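Local coordinates for protein type III effector XopAI (Xanthomonas citri, PDB 6K93) that is a bacterial type III effector with a mono-ADP-ribosyltransferase fold, probably delivered into plant cells, whose transferase-like domain appears to bind arginine-containing peptides, at residues V182-K188 with D243-F247; Q122-L127 with A198-C202; T219-D225 with M260-S266. All blocks are in the same frame, centred on the assembly; numbering follows the deposited sequence.

Interaction 1. Residues V182-K188 with D243-F247; sequences VQDVLEK and DRRFF
Arg-244 and Leu-186 illustrate how one arginine can fasten a loop by its backbone. The arginine chain runs extended until a bend at chi3 (48°) turns the guanidinium side-on to Leu-186 O, which accepts from NE at 2.6 Å and from NH2 at 2.8 Å. Leu-186 O lies close to the guanidinium plane, so one oxygen takes both donors at the group's edge, while Lys-188 N sits over one face, offset toward the rim. Gln-183 is used twice. Its carbonyl oxygen receives Phe-246 N, and its extended side chain, with CG anti to the backbone N (chi1 176°), carries NE2 to Phe-246 O at 2.9 Å, in the amide plane and almost straight on to the carbonyl. Such reciprocal pairing joins two irregular loops of the mono-ADP-ribosyltransferase fold: 182-188, made of two overlapping type I turns, and 243-247, opened by an Asx turn in which Asp-243 OD1 accepts from Arg-245 N. A water bridges the two loops, donating to Gln-183 O and Arg-244 O and accepting from Leu-186 N. The aliphatic part of Arg-245 lies against the Glu-187 carboxylate, Arg-245 CG 3.3 Å from Glu-187 CD; their charged ends turn to Glu-224 and Arg-234 respectively. Next to this polar layer, Val-182 CG2 meets Phe-246 CE1 at 3.7 Å, the side chains crossing at about a right angle, and the phenylalanine continues onto Ile-203 and Ile-204 of helix 194-209.

Interaction 2. Residues Q122-L127 with A198-C202; sequences QFKTAL and AFAKC
Phe-123 and Phe-199 reach each other through different first torsions. In Phe-123, CG is anti to the backbone N (chi1 166°), which sends the ring across the helix interface; in Phe-199, chi1 lies at -96°, away from the usual staggered values, and the ring swings from the flank of its helix toward helix 117-128. The result is a T-shaped pair. Phe-123 CE1 stands 3.5 Å above the plane of the Phe-199 ring, over its centre. The two planes are almost perpendicular, at 86°. An edge C-H of Phe-123 is thereby directed at the pi face of its partner.

The rest of the interface is fitted round this pair. Ala-126 CB comes to the edge of the Phe-199 ring, 3.9 Å from CD1, and also touches Ala-198 CB at the same distance, so that two small methyls meet where the helices are close. Leu-127 lies farther along, its CB 4.1 Å from Phe-199 CZ and its side chain about at right angles to that of the phenylalanine. Cys-202 closes the other end: its SG packs on Phe-123 CB at 3.6 Å and makes an oblique sulfur-aromatic contact with the same ring.

No hydrogen bond links the two segments; the contact rests on shape and apolar surface. Beyond it, Trp-143 of helix 136-156 meets the Phe-123 ring, and Ala-170 of helix 165-174 touches both Phe-123 and Cys-202. With segment axes 8.7 Å apart at closest approach and directions nearer antiparallel than parallel, this is an oblique helix-helix contact of the kind found in the core of helical bundles, consistent with the helical part of an ADP-ribosyltransferase-like domain.

Interaction 3. Residues T219-D225 with M260-S266; sequences TVFTGED and MAVEWES
Val-220 and Ser-266 form one of three hydrogen-bonded pairs that join antiparallel strands 218-224 and 262-268 here. Reciprocal backbone N-H to O bonds link them, as they do Thr-222 with Trp-264 and Glu-224 with Val-262; the shortest runs from Val-220 N to Ser-266 O at 2.7 Å. Beyond the last pair, Asp-225 OD1 accepts from Ala-261 N at 3.0 Å, so a side chain continues the pairing where the strands end.

Much of the apolar packing falls on the face bearing Thr-222, Glu-224 and Trp-264. Thr-222 CG2, anti to the backbone N, reaches Trp-264 CE3 at 3.6 Å, while Glu-224 CB comes to the indole edge, 3.8 Å from CZ3. Val-262 CG1 lies over one indole face. On the other face, Phe-221 and Glu-265 lie side by side, pointing the same way. Past the strand end, Met-260, bent at chi2 and chi3, brings CE to 3.4 Å from Asp-225 CG; its CG approaches Gly-223 CA at 3.9 Å, where the strands draw close.

Among polar groups, a water joins Val-220 O, Thr-222 OG1 and Ser-266 OG; Thr-222 OG1 also bonds to Ala-248 O and Ser-266 OG to Gln-312 NE2. Glu-265 pairs with Lys-309. The chemistry implies a division of labour: the backbone fixes the register, the indole supplies apolar surface, and Glu-224, salt-bridged to Arg-245, ties this sheet edge to the neighbouring loop.

Interaction 1 stands between the other two, its centre 15 Å from that of interaction 2 and 16 Å from that of interaction 3, whereas those two lie 28 Å apart on opposite sides of the chain's centre. Along the sequence, interaction 2 closes before interaction 3 opens, and the segments of interaction 1 alternate with those of each. Val-182 packs on Phe-199 and Ala-200, and Phe-246 on Ala-200, of helix 194-209; on the other flank a charged tie joins interactions 1 and 3, and Phe-247, starting the three-stranded sheet, meets Trp-264 of the five-stranded one. Paired loops thus connect the helical core to both sheets within a single transferase-like domain.

Interaction 1. Residues V182-K188 with D243-F247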
loop_
_atom_site.group_PDB
_atom_site.type_symbol
_atom_site.label_atom_id
_atom_site.label_comp_id
_atom_site.label_asym_id
_atom_site.label_seq_id
_atom_site.Cartn_x
_atom_site.Cartn_y
_atom_site.Cartn_z
ATOM N N VAL A 182 -3.472 1.547 -6.694
ATOM C CA VAL A 182 -2.349 0.704 -6.305
ATOM C C VAL A 182 -2.732 -0.514 -5.477
ATOM O O VAL A 182 -1.980 -1.493 -5.454
ATOM C CB VAL A 182 -1.293 1.557 -5.557
ATOM C CG1 VAL A 182 -1.860 2.119 -4.239
ATOM C CG2 VAL A 182 -0.014 0.793 -5.309
ATOM N N GLN A 183 -3.871 -0.468 -4.766
ATOM C CA GLN A 183 -4.157 -1.534 -3.811
ATOM C C GLN A 183 -4.013 -2.911 -4.451
ATOM O O GLN A 183 -3.448 -3.831 -3.841
ATOM C CB GLN A 183 -5.546 -1.396 -3.212
ATOM C CG GLN A 183 -5.927 -2.558 -2.274
ATOM C CD GLN A 183 -6.996 -2.198 -1.260
ATOM O OE1 GLN A 183 -8.016 -1.598 -1.575
ATOM N NE2 GLN A 183 -6.759 -2.596 -0.009
ATOM N N ASP A 184 -4.529 -3.080 -5.666
ATOM C CA ASP A 184 -4.613 -4.389 -6.307
ATOM C C ASP A 184 -3.653 -4.553 -7.482
ATOM O O ASP A 184 -3.774 -5.543 -8.219
ATOM C CB ASP A 184 -6.027 -4.658 -6.838
ATOM C CG ASP A 184 -7.047 -5.000 -5.753
ATOM O OD1 ASP A 184 -6.675 -5.063 -4.597
ATOM O OD2 ASP A 184 -8.225 -5.214 -6.093
ATOM N N VAL A 185 -2.695 -3.638 -7.660
ATOM C CA VAL A 185 -1.940 -3.615 -8.912
ATOM C C VAL A 185 -1.064 -4.850 -9.091
ATOM O O VAL A 185 -0.737 -5.194 -10.236
ATOM C CB VAL A 185 -1.106 -2.323 -9.008
ATOM C CG1 VAL A 185 0.085 -2.334 -8.047
ATOM C CG2 VAL A 185 -0.645 -2.073 -10.481
ATOM N N LEU A 186 -0.688 -5.555 -8.016
ATOM C CA LEU A 186 0.089 -6.783 -8.148
ATOM C C LEU A 186 -0.766 -8.046 -8.074
ATOM O O LEU A 186 -0.214 -9.148 -8.111
ATOM C CB LEU A 186 1.194 -6.835 -7.079
ATOM C CG LEU A 186 2.269 -5.783 -7.235
ATOM C CD1 LEU A 186 3.300 -5.834 -6.115
ATOM C CD2 LEU A 186 2.974 -5.911 -8.594
ATOM N N GLU A 187 -2.090 -7.921 -7.979
ATOM C CA GLU A 187 -2.950 -9.092 -8.058
ATOM C C GLU A 187 -2.772 -9.764 -9.408
ATOM O O GLU A 187 -2.587 -9.105 -10.427
ATOM C CB GLU A 187 -4.409 -8.695 -7.874
ATOM C CG GLU A 187 -4.786 -8.309 -6.448
ATOM C CD GLU A 187 -5.173 -9.509 -5.639
ATOM O OE1 GLU A 187 -4.270 -10.298 -5.309
ATOM O OE2 GLU A 187 -6.371 -9.708 -5.346
ATOM N N LYS A 188 -2.868 -11.091 -9.416
ATOM C CA LYS A 188 -2.588 -11.835 -10.643
ATOM C C LYS A 188 -3.473 -11.377 -11.798
ATOM O O LYS A 188 -3.000 -11.234 -12.936
ATOM C CB LYS A 188 -2.765 -13.336 -10.396
ATOM C CG LYS A 188 -2.333 -14.224 -11.557
ATOM C CD LYS A 188 -0.884 -14.683 -11.384
ATOM C CE LYS A 188 -0.182 -14.807 -12.732
ATOM N NZ LYS A 188 1.229 -15.271 -12.623
ATOM N N ASP A 243 -0.400 -12.813 0.221
ATOM C CA ASP A 243 -1.264 -11.728 -0.214
ATOM C C ASP A 243 -0.539 -10.886 -1.257
ATOM O O ASP A 243 0.606 -10.473 -1.046
ATOM C CB ASP A 243 -1.666 -10.876 0.997
ATOM C CG ASP A 243 -2.924 -10.045 0.744
ATOM O OD1 ASP A 243 -3.306 -9.851 -0.427
ATOM O OD2 ASP A 243 -3.527 -9.626 1.740
ATOM N N ARG A 244 -1.171 -10.692 -2.405
ATOM C CA ARG A 244 -0.611 -9.828 -3.439
ATOM C C ARG A 244 -1.152 -8.410 -3.369
ATOM O O ARG A 244 -0.746 -7.562 -4.177
ATOM C CB ARG A 244 -0.842 -10.451 -4.824
ATOM C CG ARG A 244 -0.222 -11.850 -4.897
ATOM C CD ARG A 244 -0.255 -12.505 -6.267
ATOM N NE ARG A 244 0.206 -11.640 -7.332
ATOM C CZ ARG A 244 0.843 -12.065 -8.422
ATOM N NH1 ARG A 244 1.124 -13.357 -8.577
ATOM N NH2 ARG A 244 1.208 -11.190 -9.351
ATOM N N ARG A 245 -2.053 -8.145 -2.430
ATOM C CA ARG A 245 -2.625 -6.824 -2.226
ATOM C C ARG A 245 -1.865 -6.040 -1.169
ATOM O O ARG A 245 -1.168 -6.603 -0.315
ATOM C CB ARG A 245 -4.111 -6.928 -1.820
ATOM C CG ARG A 245 -4.921 -7.701 -2.851
ATOM C CD ARG A 245 -6.441 -7.244 -2.895
ATOM N NE ARG A 245 -6.943 -7.247 -1.604
ATOM C CZ ARG A 245 -7.797 -6.414 -0.981
ATOM N NH1 ARG A 245 -8.457 -5.367 -1.527
ATOM N NH2 ARG A 245 -8.023 -6.655 0.270
ATOM N N PHE A 246 -2.021 -4.716 -1.237
ATOM C CA PHE A 246 -1.821 -3.836 -0.090
ATOM C C PHE A 246 -3.023 -4.027 0.820
ATOM O O PHE A 246 -4.124 -3.552 0.538
ATOM C CB PHE A 246 -1.671 -2.388 -0.522
ATOM C CG PHE A 246 -0.417 -2.148 -1.287
ATOM C CD1 PHE A 246 -0.385 -2.384 -2.633
ATOM C CD2 PHE A 246 0.739 -1.717 -0.652
ATOM C CE1 PHE A 246 0.781 -2.200 -3.360
ATOM C CE2 PHE A 246 1.890 -1.550 -1.364
ATOM C CZ PHE A 246 1.905 -1.787 -2.724
ATOM N N PHE A 247 -2.826 -4.744 1.915
ATOM C CA PHE A 247 -3.918 -5.136 2.793
ATOM C C PHE A 247 -3.951 -4.221 4.010
ATOM O O PHE A 247 -2.977 -4.147 4.774
ATOM C CB PHE A 247 -3.739 -6.575 3.253
ATOM C CG PHE A 247 -4.859 -7.088 4.120
ATOM C CD1 PHE A 247 -6.162 -7.174 3.627
ATOM C CD2 PHE A 247 -4.599 -7.503 5.412
ATOM C CE1 PHE A 247 -7.182 -7.671 4.438
ATOM C CE2 PHE A 247 -5.620 -7.989 6.208
ATOM C CZ PHE A 247 -6.900 -8.076 5.726
HETATM O O HOH W 1 -1.228 -5.030 -5.172
HETATM O O HOH W 2 -10.027 -4.936 -4.197
HETATM O O HOH W 3 -4.058 -11.689 -3.005
#

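Interaction 2. Residues Q122-L127 with A198-C202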
loop_
_atom_site.group_PDB
_atom_site.type_symbol
_atom_site.label_atom_id
_atom_site.label_comp_id
_atom_site.label_asym_id
_atom_site.label_seq_id
_atom_site.Cartn_x
_atom_site.Cartn_y
_atom_site.Cartn_z
ATOM N N GLN A 122 9.761 8.598 -10.562
ATOM C CA GLN A 122 8.619 8.030 -11.268
ATOM C C GLN A 122 7.362 8.129 -10.430
ATOM O O GLN A 122 6.292 8.453 -10.944
ATOM C CB GLN A 122 8.902 6.580 -11.645
ATOM C CG GLN A 122 9.871 6.455 -12.812
ATOM C CD GLN A 122 10.577 5.118 -12.888
ATOM O OE1 GLN A 122 10.374 4.223 -12.076
ATOM N NE2 GLN A 122 11.426 4.979 -13.905
ATOM N N PHE A 123 7.475 7.864 -9.127
ATOM C CA PHE A 123 6.306 7.992 -8.264
ATOM C C PHE A 123 5.826 9.450 -8.213
ATOM O O PHE A 123 4.620 9.730 -8.267
ATOM C CB PHE A 123 6.637 7.451 -6.863
ATOM C CG PHE A 123 5.637 7.833 -5.817
ATOM C CD1 PHE A 123 4.297 7.537 -5.991
ATOM C CD2 PHE A 123 6.027 8.494 -4.663
ATOM C CE1 PHE A 123 3.361 7.910 -5.059
ATOM C CE2 PHE A 123 5.091 8.864 -3.719
ATOM C CZ PHE A 123 3.759 8.579 -3.906
ATOM N N LYS A 124 6.750 10.402 -8.173
ATOM C CA LYS A 124 6.368 11.813 -8.253
ATOM C C LYS A 124 5.534 12.078 -9.506
ATOM O O LYS A 124 4.473 12.709 -9.435
ATOM C CB LYS A 124 7.615 12.712 -8.232
ATOM C CG LYS A 124 7.305 14.183 -8.434
ATOM C CD LYS A 124 8.531 15.046 -8.395
ATOM C CE LYS A 124 8.125 16.497 -8.517
ATOM N NZ LYS A 124 9.289 17.410 -8.432
ATOM N N THR A 125 5.999 11.599 -10.666
ATOM C CA THR A 125 5.209 11.783 -11.877
ATOM C C THR A 125 3.854 11.107 -11.759
ATOM O O THR A 125 2.827 11.692 -12.118
ATOM C CB THR A 125 5.944 11.238 -13.086
ATOM O OG1 THR A 125 7.107 12.019 -13.279
ATOM C CG2 THR A 125 5.063 11.310 -14.342
ATOM N N ALA A 126 3.823 9.878 -11.245
ATOM C CA ALA A 126 2.559 9.159 -11.138
ATOM C C ALA A 126 1.559 9.924 -10.293
ATOM O O ALA A 126 0.380 10.021 -10.650
ATOM C CB ALA A 126 2.789 7.764 -10.558
ATOM N N LEU A 127 1.999 10.440 -9.149
ATOM C CA LEU A 127 1.074 11.146 -8.279
ATOM C C LEU A 127 0.596 12.440 -8.926
ATOM O O LEU A 127 -0.606 12.721 -8.946
ATOM C CB LEU A 127 1.718 11.419 -6.924
ATOM C CG LEU A 127 0.725 11.904 -5.860
ATOM C CD1 LEU A 127 1.106 11.402 -4.472
ATOM C CD2 LEU A 127 0.649 13.438 -5.867
ATOM N N ALA A 198 4.311 2.402 -10.125
ATOM C CA ALA A 198 5.197 3.395 -9.537
ATOM C C ALA A 198 4.818 3.674 -8.085
ATOM O O ALA A 198 5.685 3.746 -7.217
ATOM C CB ALA A 198 5.148 4.684 -10.370
ATOM N N PHE A 199 3.524 3.836 -7.803
ATOM C CA PHE A 199 3.058 3.973 -6.430
ATOM C C PHE A 199 3.508 2.773 -5.592
ATOM O O PHE A 199 3.987 2.914 -4.457
ATOM C CB PHE A 199 1.514 4.027 -6.403
ATOM C CG PHE A 199 0.909 5.406 -6.378
ATOM C CD1 PHE A 199 0.968 6.239 -7.497
ATOM C CD2 PHE A 199 0.228 5.852 -5.273
ATOM C CE1 PHE A 199 0.382 7.512 -7.483
ATOM C CE2 PHE A 199 -0.356 7.117 -5.243
ATOM C CZ PHE A 199 -0.287 7.939 -6.341
ATOM N N ALA A 200 3.314 1.562 -6.127
ATOM C CA ALA A 200 3.569 0.348 -5.356
ATOM C C ALA A 200 5.008 0.289 -4.870
ATOM O O ALA A 200 5.266 -0.094 -3.721
ATOM C CB ALA A 200 3.222 -0.878 -6.204
ATOM N N LYS A 201 5.969 0.650 -5.729
ATOM C CA LYS A 201 7.368 0.527 -5.337
ATOM C C LYS A 201 7.675 1.387 -4.124
ATOM O O LYS A 201 8.413 0.972 -3.232
ATOM C CB LYS A 201 8.271 0.906 -6.513
ATOM C CG LYS A 201 8.106 -0.029 -7.686
ATOM C CD LYS A 201 8.889 0.428 -8.892
ATOM C CE LYS A 201 8.563 -0.456 -10.072
ATOM N NZ LYS A 201 9.045 0.138 -11.362
ATOM N N CYS A 202 7.142 2.591 -4.080
ATOM C CA CYS A 202 7.442 3.482 -2.968
ATOM C C CYS A 202 6.676 3.114 -1.702
ATOM O O CYS A 202 7.225 3.243 -0.603
ATOM C CB CYS A 202 7.186 4.923 -3.384
ATOM S SG CYS A 202 8.485 5.510 -4.510
#

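Interaction 3. Residues T219-D225 with M260-S266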
loop_
_atom_site.group_PDB
_atom_site.type_symbol
_atom_site.label_atom_id
_atom_site.label_comp_id
_atom_site.label_asym_id
_atom_site.label_seq_id
_atom_site.Cartn_x
_atom_site.Cartn_y
_atom_site.Cartn_z
ATOM N N THR A 219 -3.975 -8.029 17.175
ATOM C CA THR A 219 -4.999 -8.388 16.208
ATOM C C THR A 219 -5.507 -7.115 15.551
ATOM O O THR A 219 -5.871 -6.157 16.240
ATOM C CB THR A 219 -6.142 -9.122 16.899
ATOM O OG1 THR A 219 -5.635 -10.272 17.587
ATOM C CG2 THR A 219 -7.196 -9.534 15.904
ATOM N N VAL A 220 -5.547 -7.109 14.215
ATOM C CA VAL A 220 -6.010 -5.942 13.477
ATOM C C VAL A 220 -7.232 -6.332 12.643
ATOM O O VAL A 220 -7.401 -7.491 12.258
ATOM C CB VAL A 220 -4.907 -5.293 12.604
ATOM C CG1 VAL A 220 -3.782 -4.750 13.487
ATOM C CG2 VAL A 220 -4.338 -6.282 11.575
ATOM N N PHE A 221 -8.088 -5.344 12.374
ATOM C CA PHE A 221 -9.439 -5.575 11.897
ATOM C C PHE A 221 -9.638 -4.933 10.534
ATOM O O PHE A 221 -9.220 -3.795 10.306
ATOM C CB PHE A 221 -10.439 -5.018 12.936
ATOM C CG PHE A 221 -10.231 -5.582 14.309
ATOM C CD1 PHE A 221 -10.760 -6.797 14.641
ATOM C CD2 PHE A 221 -9.435 -4.906 15.219
ATOM C CE1 PHE A 221 -10.510 -7.335 15.907
ATOM C CE2 PHE A 221 -9.198 -5.440 16.483
ATOM C CZ PHE A 221 -9.727 -6.645 16.787
ATOM N N THR A 222 -10.302 -5.674 9.655
ATOM C CA THR A 222 -10.594 -5.232 8.306
ATOM C C THR A 222 -12.005 -5.635 7.917
ATOM O O THR A 222 -12.490 -6.705 8.282
ATOM C CB THR A 222 -9.616 -5.884 7.303
ATOM O OG1 THR A 222 -8.276 -5.649 7.700
ATOM C CG2 THR A 222 -9.832 -5.364 5.870
ATOM N N GLY A 223 -12.638 -4.785 7.122
ATOM C CA GLY A 223 -13.878 -5.137 6.461
ATOM C C GLY A 223 -13.840 -4.657 5.026
ATOM O O GLY A 223 -13.458 -3.507 4.797
ATOM N N GLU A 224 -14.280 -5.500 4.077
ATOM C CA GLU A 224 -14.335 -5.131 2.667
ATOM C C GLU A 224 -15.568 -5.760 2.053
ATOM O O GLU A 224 -16.049 -6.783 2.531
ATOM C CB GLU A 224 -13.080 -5.598 1.906
ATOM C CG GLU A 224 -11.777 -4.973 2.331
ATOM C CD GLU A 224 -10.659 -5.297 1.416
ATOM O OE1 GLU A 224 -10.887 -5.337 0.181
ATOM O OE2 GLU A 224 -9.508 -5.455 1.889
ATOM N N ASP A 225 -16.053 -5.176 0.972
ATOM C CA ASP A 225 -17.214 -5.761 0.292
ATOM C C ASP A 225 -16.741 -6.577 -0.911
ATOM O O ASP A 225 -16.889 -6.190 -2.068
ATOM C CB ASP A 225 -18.213 -4.705 -0.143
ATOM C CG ASP A 225 -19.118 -4.247 0.969
ATOM O OD1 ASP A 225 -19.500 -5.054 1.904
ATOM O OD2 ASP A 225 -19.485 -3.084 0.911
ATOM N N MET A 260 -19.862 -5.043 6.860
ATOM C CA MET A 260 -19.204 -5.424 5.626
ATOM C C MET A 260 -19.415 -6.901 5.288
ATOM O O MET A 260 -19.602 -7.757 6.168
ATOM C CB MET A 260 -17.715 -5.105 5.731
ATOM C CG MET A 260 -17.436 -3.647 6.078
ATOM S SD MET A 260 -18.125 -2.536 4.825
ATOM C CE MET A 260 -17.154 -3.085 3.451
ATOM N N ALA A 261 -19.358 -7.201 3.970
ATOM C CA ALA A 261 -19.614 -8.558 3.500
ATOM C C ALA A 261 -18.523 -9.546 3.914
ATOM O O ALA A 261 -18.797 -10.737 4.080
ATOM C CB ALA A 261 -19.762 -8.567 1.993
ATOM N N VAL A 262 -17.286 -9.086 4.049
ATOM C CA VAL A 262 -16.153 -9.892 4.466
ATOM C C VAL A 262 -15.445 -9.140 5.582
ATOM O O VAL A 262 -15.177 -7.942 5.460
ATOM C CB VAL A 262 -15.173 -10.154 3.317
ATOM C CG1 VAL A 262 -14.032 -11.043 3.789
ATOM C CG2 VAL A 262 -15.889 -10.832 2.160
ATOM N N GLU A 263 -15.167 -9.827 6.666
ATOM C CA GLU A 263 -14.384 -9.263 7.756
ATOM C C GLU A 263 -13.157 -10.121 7.979
ATOM O O GLU A 263 -13.169 -11.322 7.710
ATOM C CB GLU A 263 -15.160 -9.181 9.063
ATOM C CG GLU A 263 -16.269 -8.160 9.014
ATOM C CD GLU A 263 -17.156 -8.167 10.252
ATOM O OE1 GLU A 263 -16.969 -9.019 11.160
ATOM O OE2 GLU A 263 -18.047 -7.293 10.325
ATOM N N TRP A 264 -12.101 -9.501 8.503
ATOM C CA TRP A 264 -10.927 -10.238 8.914
ATOM C C TRP A 264 -10.521 -9.854 10.329
ATOM O O TRP A 264 -10.627 -8.694 10.722
ATOM C CB TRP A 264 -9.701 -9.946 8.066
ATOM C CG TRP A 264 -9.597 -10.309 6.639
ATOM C CD1 TRP A 264 -8.724 -11.213 6.133
ATOM C CD2 TRP A 264 -10.236 -9.683 5.509
ATOM N NE1 TRP A 264 -8.792 -11.228 4.759
ATOM C CE2 TRP A 264 -9.714 -10.303 4.352
ATOM C CE3 TRP A 264 -11.195 -8.679 5.359
ATOM C CZ2 TRP A 264 -10.118 -9.950 3.059
ATOM C CZ3 TRP A 264 -11.616 -8.345 4.075
ATOM C CH2 TRP A 264 -11.072 -8.969 2.947
ATOM N N GLU A 265 -9.977 -10.825 11.051
ATOM C CA GLU A 265 -9.187 -10.601 12.253
ATOM C C GLU A 265 -7.814 -11.161 11.955
ATOM O O GLU A 265 -7.682 -12.374 11.790
ATOM C CB GLU A 265 -9.775 -11.287 13.485
ATOM C CG GLU A 265 -11.086 -10.718 13.942
ATOM C CD GLU A 265 -11.503 -11.214 15.364
ATOM O OE1 GLU A 265 -12.674 -11.102 15.645
ATOM O OE2 GLU A 265 -10.633 -11.699 16.081
ATOM N N SER A 266 -6.816 -10.299 11.812
ATOM C CA SER A 266 -5.470 -10.713 11.431
ATOM C C SER A 266 -4.476 -10.416 12.544
ATOM O O SER A 266 -4.370 -9.273 13.018
ATOM C CB SER A 266 -4.988 -10.010 10.166
ATOM O OG SER A 266 -5.913 -10.104 9.087
HETATM O O HOH W 4 -7.227 -7.690 9.362
#